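Local coordinates for protein 3,4-dihydroxy-2-butanone 4-phosphate synthase (Candida albicans, PDB 2RIU) that catalyses the conversion of D-ribulose 5-phosphate to formate and 3,4-dihydroxy-2-butanone 4-phosphate, at residues 21-26 and 34-39. Numbering follows the deposited sequence.
Sequences LIVMDD and DLIMAA. With 5RP (ribulose-5-phosphate), chain B.
Leu21 and Ile36 form an antiparallel hydrogen-bonded pair, Leu21 N lying 2.8 Å from Ile36 O and Ile36 N bonding back to Leu21 O. Val23 and Asp34 repeat the pattern: Val23 N reaches Asp34 O at 2.8 Å, whereas the return bond from Asp34 N to Val23 O is longer, 3.2 Å, its donor tilted 30° from the carbonyl plane. Between them, at the non-hydrogen-bonded pair Ile22-Leu35, CA-H...O contacts run from Ile22 CA to Asp34 O (3.3 Å) and from Leu35 CA to Leu21 O. On the face of Val23 and Ile36, the two side chains cross at about a right angle; Ile36 CG1 stands beside its backbone N (chi1 -54°) and carries CD1 to 3.6 Å from Val23 CG2. On the other face, Ile22 CG1 meets Leu35 CD2 at 3.7 Å, and helix 178-188 packs on Ile22. The carboxylate of Asp34 turns away from strand 21-24 toward ribulose 5-phosphate, whose O13 donates a 3.3 Å hydrogen bond to Asp34 OD2; Asp34 OD2 also lies 2.7 Å from O4 of the ligand. Thr85, Arg142, His145 and Thr146 also bind this ligand. The arrangement is a buried beta hairpin whose second strand presents Asp34 to the substrate in the synthase active site.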
loop_
_atom_site.group_PDB
_atom_site.type_symbol
_atom_site.label_atom_id
_atom_site.label_comp_id
_atom_site.label_asym_id
_atom_site.label_seq_id
_atom_site.Cartn_x
_atom_site.Cartn_y
_atom_site.Cartn_z
ATOM N N LEU A 21 -16.573 -9.351 1.181
ATOM C CA LEU A 21 -16.988 -10.043 -0.030
ATOM C C LEU A 21 -15.824 -10.003 -0.995
ATOM O O LEU A 21 -15.045 -9.049 -0.987
ATOM C CB LEU A 21 -18.197 -9.357 -0.671
ATOM C CG LEU A 21 -19.506 -9.372 0.126
ATOM C CD1 LEU A 21 -20.530 -8.440 -0.513
ATOM C CD2 LEU A 21 -20.057 -10.791 0.249
ATOM N N ILE A 22 -15.684 -11.055 -1.796
ATOM C CA ILE A 22 -14.753 -11.038 -2.921
ATOM C C ILE A 22 -15.561 -10.535 -4.113
ATOM O O ILE A 22 -16.626 -11.077 -4.428
ATOM C CB ILE A 22 -14.142 -12.428 -3.196
ATOM C CG1 ILE A 22 -13.232 -12.847 -2.027
ATOM C CG2 ILE A 22 -13.363 -12.434 -4.527
ATOM C CD1 ILE A 22 -12.951 -14.331 -1.933
ATOM N N VAL A 23 -15.070 -9.471 -4.742
ATOM C CA VAL A 23 -15.827 -8.778 -5.780
ATOM C C VAL A 23 -15.064 -8.786 -7.109
ATOM O O VAL A 23 -13.934 -8.296 -7.193
ATOM C CB VAL A 23 -16.196 -7.338 -5.343
ATOM C CG1 VAL A 23 -17.001 -6.639 -6.412
ATOM C CG2 VAL A 23 -16.990 -7.353 -4.023
ATOM N N MET A 24 -15.697 -9.367 -8.124
ATOM C CA MET A 24 -15.180 -9.419 -9.495
ATOM C C MET A 24 -15.972 -8.440 -10.357
ATOM O O MET A 24 -17.068 -8.026 -9.975
ATOM C CB MET A 24 -15.357 -10.832 -10.072
ATOM C CG MET A 24 -15.154 -11.980 -9.075
ATOM S SD MET A 24 -13.492 -12.078 -8.383
ATOM C CE MET A 24 -12.499 -12.305 -9.862
ATOM N N ASP A 25 -15.437 -8.073 -11.523
ATOM C CA ASP A 25 -16.169 -7.187 -12.450
ATOM C C ASP A 25 -17.420 -7.853 -13.035
ATOM O O ASP A 25 -18.513 -7.275 -13.046
ATOM C CB ASP A 25 -15.271 -6.731 -13.602
ATOM C CG ASP A 25 -14.316 -5.618 -13.211
ATOM O OD1 ASP A 25 -14.597 -4.859 -12.259
ATOM O OD2 ASP A 25 -13.279 -5.480 -13.896
ATOM N N ASP A 26 -17.236 -9.064 -13.542
ATOM C CA ASP A 26 -18.325 -9.876 -14.080
ATOM C C ASP A 26 -17.956 -11.357 -13.919
ATOM O O ASP A 26 -17.204 -11.706 -13.004
ATOM C CB ASP A 26 -18.675 -9.481 -15.533
ATOM C CG ASP A 26 -17.488 -9.580 -16.501
ATOM O OD1 ASP A 26 -17.534 -8.898 -17.552
ATOM O OD2 ASP A 26 -16.535 -10.344 -16.243
ATOM N N ASP A 34 -11.080 -8.429 -5.756
ATOM C CA ASP A 34 -10.840 -7.513 -4.644
ATOM C C ASP A 34 -11.587 -7.999 -3.416
ATOM O O ASP A 34 -12.736 -8.431 -3.519
ATOM C CB ASP A 34 -11.433 -6.136 -4.957
ATOM C CG ASP A 34 -10.466 -5.195 -5.625
ATOM O OD1 ASP A 34 -9.435 -5.637 -6.182
ATOM O OD2 ASP A 34 -10.766 -3.978 -5.585
ATOM N N LEU A 35 -10.971 -7.865 -2.248
ATOM C CA LEU A 35 -11.728 -7.959 -0.999
ATOM C C LEU A 35 -12.358 -6.597 -0.718
ATOM O O LEU A 35 -11.685 -5.570 -0.829
ATOM C CB LEU A 35 -10.811 -8.353 0.153
ATOM C CG LEU A 35 -10.386 -9.820 0.235
ATOM C CD1 LEU A 35 -9.304 -9.980 1.299
ATOM C CD2 LEU A 35 -11.594 -10.724 0.527
ATOM N N ILE A 36 -13.647 -6.593 -0.371
ATOM C CA ILE A 36 -14.358 -5.354 -0.020
ATOM C C ILE A 36 -15.180 -5.588 1.243
ATOM O O ILE A 36 -15.867 -6.597 1.358
ATOM C CB ILE A 36 -15.315 -4.898 -1.161
ATOM C CG1 ILE A 36 -14.564 -4.775 -2.498
ATOM C CG2 ILE A 36 -16.049 -3.592 -0.785
ATOM C CD1 ILE A 36 -15.363 -4.137 -3.631
ATOM N N MET A 37 -15.122 -4.656 2.192
ATOM C CA MET A 37 -16.037 -4.701 3.332
ATOM C C MET A 37 -16.433 -3.305 3.767
ATOM O O MET A 37 -15.884 -2.312 3.270
ATOM C CB MET A 37 -15.455 -5.502 4.506
ATOM C CG MET A 37 -14.309 -4.818 5.262
ATOM S SD MET A 37 -13.987 -5.648 6.836
ATOM C CE MET A 37 -15.443 -5.160 7.763
ATOM N N ALA A 38 -17.394 -3.225 4.683
ATOM C CA ALA A 38 -17.876 -1.928 5.151
ATOM C C ALA A 38 -16.792 -1.202 5.942
ATOM O O ALA A 38 -16.173 -1.787 6.834
ATOM C CB ALA A 38 -19.130 -2.098 5.990
ATOM N N ALA A 39 -16.556 0.067 5.610
ATOM C CA ALA A 39 -15.515 0.843 6.280
ATOM C C ALA A 39 -15.746 0.927 7.786
ATOM O O ALA A 39 -14.798 0.803 8.564
ATOM C CB ALA A 39 -15.409 2.247 5.673
HETATM C C2 5RP B . -8.761 -1.536 -9.517
HETATM C C3 5RP B . -9.129 -1.666 -8.057
HETATM C C5 5RP B . -8.490 -0.802 -7.001
HETATM O O13 5RP B . -8.904 -1.277 -5.713
HETATM C C6 5RP B . -8.802 0.697 -7.127
HETATM O O14 5RP B . -8.241 1.350 -5.983
HETATM C C7 5RP B . -10.285 1.066 -7.193
HETATM O O8 5RP B . -10.880 0.450 -8.330
HETATM P P9 5RP B . -11.730 1.252 -9.430
HETATM O O12 5RP B . -10.745 2.145 -10.148
HETATM O O11 5RP B . -12.799 2.015 -8.682
HETATM O O10 5RP B . -12.263 0.090 -10.234
HETATM O O4 5RP B . -9.954 -2.500 -7.729
HETATM O O1 5RP B . -8.733 -2.851 -10.085
#